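PDB 4Z0V: 2',5'-phosphodiesterase 12 from Homo sapiens, which belongs to the endonuclease/exonuclease/phosphatase family and joins an N-terminal beta domain to a DNase I-like domain that holds a magnesium ion. Local coordinates for residues A[377-385]-A[409-420]. Residues are numbered along the deposited sequence; the frame is centred on the assembly and turned at random.
Sequences EPAYTNYVG and LPSHEEVTTHQA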
ATOM      1  N   GLU A 377      16.277  -0.170  10.027  1.00 16.11           N
ATOM      2  CA  GLU A 377      16.132  -1.604  10.220  1.00 16.03           C
ATOM      3  C   GLU A 377      15.360  -1.845  11.508  1.00 21.32           C
ATOM      4  O   GLU A 377      15.958  -2.164  12.529  1.00 20.50           O
ATOM      5  CB  GLU A 377      17.509  -2.299  10.219  1.00 17.40           C
ATOM      6  CG  GLU A 377      18.288  -2.105   8.921  1.00 21.31           C
ATOM      7  CD  GLU A 377      19.767  -2.436   8.956  1.00 34.37           C
ATOM      8  OE1 GLU A 377      20.225  -3.039   9.952  1.00 28.39           O
ATOM      9  OE2 GLU A 377      20.464  -2.128   7.961  1.00 30.56           O
ATOM     10  N   PRO A 378      14.023  -1.650  11.491  1.00 18.86           N
ATOM     11  CA  PRO A 378      13.234  -1.888  12.716  1.00 18.19           C
ATOM     12  C   PRO A 378      13.401  -3.316  13.228  1.00 19.40           C
ATOM     13  O   PRO A 378      13.757  -4.217  12.457  1.00 17.65           O
ATOM     14  CB  PRO A 378      11.783  -1.664  12.257  1.00 20.31           C
ATOM     15  CG  PRO A 378      11.878  -0.832  11.026  1.00 26.66           C
ATOM     16  CD  PRO A 378      13.158  -1.249  10.354  1.00 22.07           C
ATOM     17  N   ALA A 379      13.114  -3.532  14.521  1.00 16.48           N
ATOM     18  CA  ALA A 379      13.152  -4.854  15.149  1.00 17.18           C
ATOM     19  C   ALA A 379      12.272  -5.817  14.318  1.00 18.78           C
ATOM     20  O   ALA A 379      12.653  -6.956  14.073  1.00 16.20           O
ATOM     21  CB  ALA A 379      12.656  -4.763  16.601  1.00 18.35           C
ATOM     22  N   TYR A 380      11.135  -5.309  13.788  1.00 14.11           N
ATOM     23  CA  TYR A 380      10.272  -6.114  12.904  1.00 11.96           C
ATOM     24  C   TYR A 380       9.250  -5.215  12.204  1.00 15.33           C
ATOM     25  O   TYR A 380       8.910  -4.144  12.708  1.00 15.36           O
ATOM     26  CB  TYR A 380       9.521  -7.252  13.676  1.00 11.69           C
ATOM     27  CG  TYR A 380       8.829  -6.752  14.927  1.00 13.78           C
ATOM     28  CD1 TYR A 380       7.606  -6.090  14.855  1.00 13.97           C
ATOM     29  CD2 TYR A 380       9.378  -6.975  16.189  1.00 14.40           C
ATOM     30  CE1 TYR A 380       6.977  -5.601  15.998  1.00 15.30           C
ATOM     31  CE2 TYR A 380       8.757  -6.492  17.342  1.00 15.04           C
ATOM     32  CZ  TYR A 380       7.569  -5.787  17.239  1.00 17.72           C
ATOM     33  OH  TYR A 380       6.948  -5.301  18.360  1.00 15.73           O
ATOM     34  N   THR A 381       8.771  -5.665  11.055  1.00 12.43           N
ATOM     35  CA  THR A 381       7.688  -5.021  10.297  1.00 12.85           C
ATOM     36  C   THR A 381       6.573  -6.055  10.107  1.00 15.89           C
ATOM     37  O   THR A 381       5.536  -5.756   9.532  1.00 14.10           O
ATOM     38  CB  THR A 381       8.190  -4.451   8.949  1.00 16.72           C
ATOM     39  OG1 THR A 381       8.626  -5.529   8.130  1.00 12.91           O
ATOM     40  CG2 THR A 381       9.335  -3.450   9.114  1.00 15.74           C
ATOM     41  N   ASN A 382       6.821  -7.288  10.542  1.00 11.88           N
ATOM     42  CA  ASN A 382       5.881  -8.392  10.471  1.00 10.20           C
ATOM     43  C   ASN A 382       5.928  -9.096  11.818  1.00 13.62           C
ATOM     44  O   ASN A 382       7.022  -9.429  12.263  1.00 14.08           O
ATOM     45  CB  ASN A 382       6.238  -9.314   9.319  1.00  8.50           C
ATOM     46  CG  ASN A 382       5.414 -10.590   9.248  1.00 24.16           C
ATOM     47  OD1 ASN A 382       5.944 -11.670   9.356  1.00 29.56           O
ATOM     48  ND2 ASN A 382       4.134 -10.505   8.940  1.00 19.98           N
ATOM     49  N   TYR A 383       4.777  -9.243  12.512  1.00 10.72           N
ATOM     50  CA  TYR A 383       4.829  -9.848  13.863  1.00 10.32           C
ATOM     51  C   TYR A 383       3.628 -10.769  14.061  1.00 13.93           C
ATOM     52  O   TYR A 383       2.508 -10.301  14.267  1.00 12.67           O
ATOM     53  CB  TYR A 383       4.866  -8.739  14.922  1.00 11.50           C
ATOM     54  CG  TYR A 383       5.227  -9.248  16.299  1.00 13.21           C
ATOM     55  CD1 TYR A 383       4.262  -9.807  17.133  1.00 14.24           C
ATOM     56  CD2 TYR A 383       6.547  -9.231  16.745  1.00 15.06           C
ATOM     57  CE1 TYR A 383       4.587 -10.271  18.403  1.00 14.36           C
ATOM     58  CE2 TYR A 383       6.888  -9.723  18.005  1.00 15.87           C
ATOM     59  CZ  TYR A 383       5.903 -10.252  18.823  1.00 22.29           C
ATOM     60  OH  TYR A 383       6.215 -10.782  20.046  1.00 19.36           O
ATOM     61  N   VAL A 384       3.861 -12.071  13.957  1.00 11.55           N
ATOM     62  CA  VAL A 384       2.776 -13.056  14.047  1.00 11.59           C
ATOM     63  C   VAL A 384       3.135 -14.133  15.083  1.00 18.85           C
ATOM     64  O   VAL A 384       4.237 -14.118  15.623  1.00 19.70           O
ATOM     65  CB  VAL A 384       2.459 -13.673  12.657  1.00 15.06           C
ATOM     66  CG1 VAL A 384       1.859 -12.626  11.737  1.00 14.74           C
ATOM     67  CG2 VAL A 384       3.703 -14.303  12.011  1.00 14.99           C
ATOM     68  N   GLY A 385       2.205 -15.024  15.362  1.00 17.32           N
ATOM     69  CA  GLY A 385       2.498 -16.141  16.252  1.00 18.35           C
ATOM     70  C   GLY A 385       3.516 -17.017  15.544  1.00 25.14           C
ATOM     71  O   GLY A 385       3.291 -17.419  14.400  1.00 26.14           O
ATOM     72  N   LEU A 409       7.359   3.190  14.484  1.00 13.80           N
ATOM     73  CA  LEU A 409       6.501   2.017  14.469  1.00 14.14           C
ATOM     74  C   LEU A 409       5.781   1.917  15.808  1.00 17.67           C
ATOM     75  O   LEU A 409       6.280   2.481  16.798  1.00 17.50           O
ATOM     76  CB  LEU A 409       7.351   0.760  14.189  1.00 14.52           C
ATOM     77  CG  LEU A 409       7.565   0.491  12.683  1.00 19.94           C
ATOM     78  CD1 LEU A 409       8.583   1.478  12.078  1.00 21.11           C
ATOM     79  CD2 LEU A 409       8.062  -0.911  12.463  1.00 23.84           C
ATOM     80  N   PRO A 410       4.625   1.226  15.890  1.00 13.72           N
ATOM     81  CA  PRO A 410       3.973   1.063  17.205  1.00 12.26           C
ATOM     82  C   PRO A 410       4.926   0.431  18.212  1.00 18.74           C
ATOM     83  O   PRO A 410       5.851  -0.304  17.816  1.00 17.57           O
ATOM     84  CB  PRO A 410       2.819   0.081  16.913  1.00 13.69           C
ATOM     85  CG  PRO A 410       2.543   0.225  15.462  1.00 19.37           C
ATOM     86  CD  PRO A 410       3.900   0.483  14.833  1.00 15.49           C
ATOM     87  N   SER A 411       4.713   0.693  19.503  1.00 14.37           N
ATOM     88  CA  SER A 411       5.589   0.077  20.521  1.00 14.34           C
ATOM     89  C   SER A 411       5.379  -1.443  20.587  1.00 17.63           C
ATOM     90  O   SER A 411       4.330  -1.955  20.187  1.00 15.43           O
ATOM     91  CB  SER A 411       5.296   0.678  21.894  1.00 16.51           C
ATOM     92  OG  SER A 411       4.016   0.217  22.304  1.00 16.49           O
ATOM     93  N   HIS A 412       6.341  -2.160  21.174  1.00 17.24           N
ATOM     94  CA  HIS A 412       6.217  -3.596  21.342  1.00 17.36           C
ATOM     95  C   HIS A 412       5.000  -3.913  22.239  1.00 18.32           C
ATOM     96  O   HIS A 412       4.328  -4.914  22.010  1.00 16.28           O
ATOM     97  CB  HIS A 412       7.524  -4.184  21.907  1.00 19.25           C
ATOM     98  CG  HIS A 412       7.540  -5.679  21.914  1.00 22.89           C
ATOM     99  ND1 HIS A 412       7.590  -6.405  20.734  1.00 24.96           N
ATOM    100  CD2 HIS A 412       7.466  -6.542  22.955  1.00 24.92           C
ATOM    101  CE1 HIS A 412       7.561  -7.679  21.088  1.00 24.52           C
ATOM    102  NE2 HIS A 412       7.475  -7.813  22.415  1.00 24.87           N
ATOM    103  N   GLU A 413       4.690  -3.041  23.232  1.00 16.86           N
ATOM    104  CA  GLU A 413       3.511  -3.244  24.098  1.00 17.56           C
ATOM    105  C   GLU A 413       2.215  -3.188  23.262  1.00 19.89           C
ATOM    106  O   GLU A 413       1.353  -4.060  23.400  1.00 18.80           O
ATOM    107  CB  GLU A 413       3.469  -2.205  25.231  1.00 19.66           C
ATOM    108  N   GLU A 414       2.136  -2.224  22.321  1.00 17.23           N
ATOM    109  CA  GLU A 414       0.994  -2.073  21.421  1.00 15.74           C
ATOM    110  C   GLU A 414       0.851  -3.283  20.495  1.00 19.08           C
ATOM    111  O   GLU A 414      -0.254  -3.747  20.259  1.00 20.29           O
ATOM    112  CB  GLU A 414       1.169  -0.805  20.577  1.00 16.27           C
ATOM    113  CG  GLU A 414       0.811   0.479  21.301  1.00 24.09           C
ATOM    114  CD  GLU A 414       0.864   1.653  20.349  1.00 36.46           C
ATOM    115  OE1 GLU A 414       1.981   2.057  19.953  1.00 26.44           O
ATOM    116  OE2 GLU A 414      -0.220   2.142  19.967  1.00 31.01           O
ATOM    117  N   VAL A 415       1.977  -3.801  19.996  1.00 13.86           N
ATOM    118  CA  VAL A 415       2.011  -4.912  19.071  1.00 12.80           C
ATOM    119  C   VAL A 415       1.589  -6.203  19.774  1.00 18.62           C
ATOM    120  O   VAL A 415       0.968  -7.047  19.132  1.00 17.47           O
ATOM    121  CB  VAL A 415       3.432  -5.030  18.428  1.00 14.97           C
ATOM    122  CG1 VAL A 415       3.619  -6.361  17.706  1.00 13.86           C
ATOM    123  CG2 VAL A 415       3.679  -3.881  17.464  1.00 14.94           C
ATOM    124  N   THR A 416       1.913  -6.350  21.072  1.00 17.83           N
ATOM    125  CA  THR A 416       1.651  -7.609  21.782  1.00 18.76           C
ATOM    126  C   THR A 416       0.431  -7.592  22.723  1.00 23.91           C
ATOM    127  O   THR A 416       0.235  -8.575  23.455  1.00 22.67           O
ATOM    128  CB  THR A 416       2.901  -8.052  22.560  1.00 23.81           C
ATOM    129  OG1 THR A 416       3.241  -7.028  23.508  1.00 19.65           O
ATOM    130  CG2 THR A 416       4.095  -8.331  21.632  1.00 25.18           C
ATOM    131  N   THR A 417      -0.406  -6.537  22.685  1.00 21.71           N
ATOM    132  CA  THR A 417      -1.608  -6.436  23.546  1.00 21.81           C
ATOM    133  C   THR A 417      -2.530  -7.641  23.309  1.00 24.91           C
ATOM    134  O   THR A 417      -3.082  -8.204  24.264  1.00 23.11           O
ATOM    135  CB  THR A 417      -2.341  -5.085  23.312  1.00 30.33           C
ATOM    136  OG1 THR A 417      -1.444  -4.020  23.594  1.00 31.52           O
ATOM    137  CG2 THR A 417      -3.580  -4.907  24.194  1.00 30.24           C
ATOM    138  N   HIS A 418      -2.656  -8.072  22.051  1.00 20.25           N
ATOM    139  CA  HIS A 418      -3.503  -9.212  21.715  1.00 19.64           C
ATOM    140  C   HIS A 418      -2.634 -10.324  21.095  1.00 18.77           C
ATOM    141  O   HIS A 418      -2.977 -10.941  20.083  1.00 15.52           O
ATOM    142  CB  HIS A 418      -4.648  -8.731  20.797  1.00 20.47           C
ATOM    143  CG  HIS A 418      -5.388  -7.558  21.364  1.00 24.02           C
ATOM    144  ND1 HIS A 418      -6.358  -7.719  22.343  1.00 26.26           N
ATOM    145  CD2 HIS A 418      -5.270  -6.239  21.081  1.00 25.76           C
ATOM    146  CE1 HIS A 418      -6.790  -6.501  22.624  1.00 25.53           C
ATOM    147  NE2 HIS A 418      -6.166  -5.578  21.894  1.00 25.84           N
ATOM    148  N   GLN A 419      -1.497 -10.585  21.777  1.00 17.08           N
ATOM    149  CA  GLN A 419      -0.426 -11.534  21.493  1.00 16.12           C
ATOM    150  C   GLN A 419       0.406 -11.097  20.277  1.00 18.88           C
ATOM    151  O   GLN A 419       1.603 -10.877  20.403  1.00 17.59           O
ATOM    152  CB  GLN A 419      -0.917 -12.987  21.326  1.00 17.70           C
ATOM    153  CG  GLN A 419       0.272 -13.941  21.154  1.00 22.50           C
ATOM    154  CD  GLN A 419      -0.098 -15.330  20.748  1.00 33.98           C
ATOM    155  OE1 GLN A 419      -1.095 -15.891  21.198  1.00 32.73           O
ATOM    156  NE2 GLN A 419       0.749 -15.937  19.930  1.00 34.93           N
ATOM    157  N   ALA A 420      -0.219 -11.001  19.102  1.00 14.19           N
ATOM    158  CA  ALA A 420       0.505 -10.633  17.892  1.00 13.79           C
ATOM    159  C   ALA A 420      -0.463  -9.995  16.916  1.00 15.41           C
ATOM    160  O   ALA A 420      -1.563  -9.561  17.320  1.00 13.64           O
ATOM    161  CB  ALA A 420       1.183 -11.868  17.285  1.00 14.28           C
TER
HETATM  162  O   HOH W   1       7.444  -2.617  17.697  1.00 22.13           O
HETATM  163  O   HOH W   2       3.730 -11.875  21.636  1.00 29.11           O
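Val415, on the short helix 412-416, packs against two tyrosines at once, Tyr383 of strand 382-384 and Tyr380 of the loop leading into it. Its CG1 methyl sits over a face of the Tyr383 ring in a CH-pi contact, 3.9 Å from the centroid, while CB lies 3.5 Å from the hydroxyl OH of Tyr380. Tyr383 reaches the helix because its CG stands anti to the backbone N (chi1 -167°), and its CD2 comes to rest over the centre of the Tyr380 ring. At the rim of the Tyr383 ring the methyl CB of Ala420 approaches CD1 to 3.7 Å, closing the tightly packed part. Leu409 makes a second, separate patch, its CD2 lying 3.4 Å from Tyr380 O and 3.8 Å from Pro378 CB.

Polar atoms take over at the tyrosine ends. Tyr380 OH and His412 ND1 share a hydrogen bond of 2.7 Å, the phenol oxygen lying at the edge of the imidazole near its plane. The two rings meet rim to rim, and Thr416 CG2 covers part of one imidazole face. On the more open side, where His412 and Gln419 are exposed, a water donates to Gln419 O and pairs with Tyr383 OH at 3.1 Å. Between the buried residues Pro410 and Tyr380, another donates to Pro410 O but bonds only weakly to Tyr380 OH.

Outside the pair, His388 meets the ring of Tyr383 at a shallow angle, and Thr381 OG1 bonds to Asp392. A classic beta bulge sets Thr381 and Asn382 against the single residue Gly389. An aromatic cluster of Tyr380, Tyr383 and His412 thus joins the bulged pairing of strands 382-384 and 387-397 to helix 412-416, whose N-terminus is closed by a Ser411-Glu414 capping box, in the DNase I-like fold.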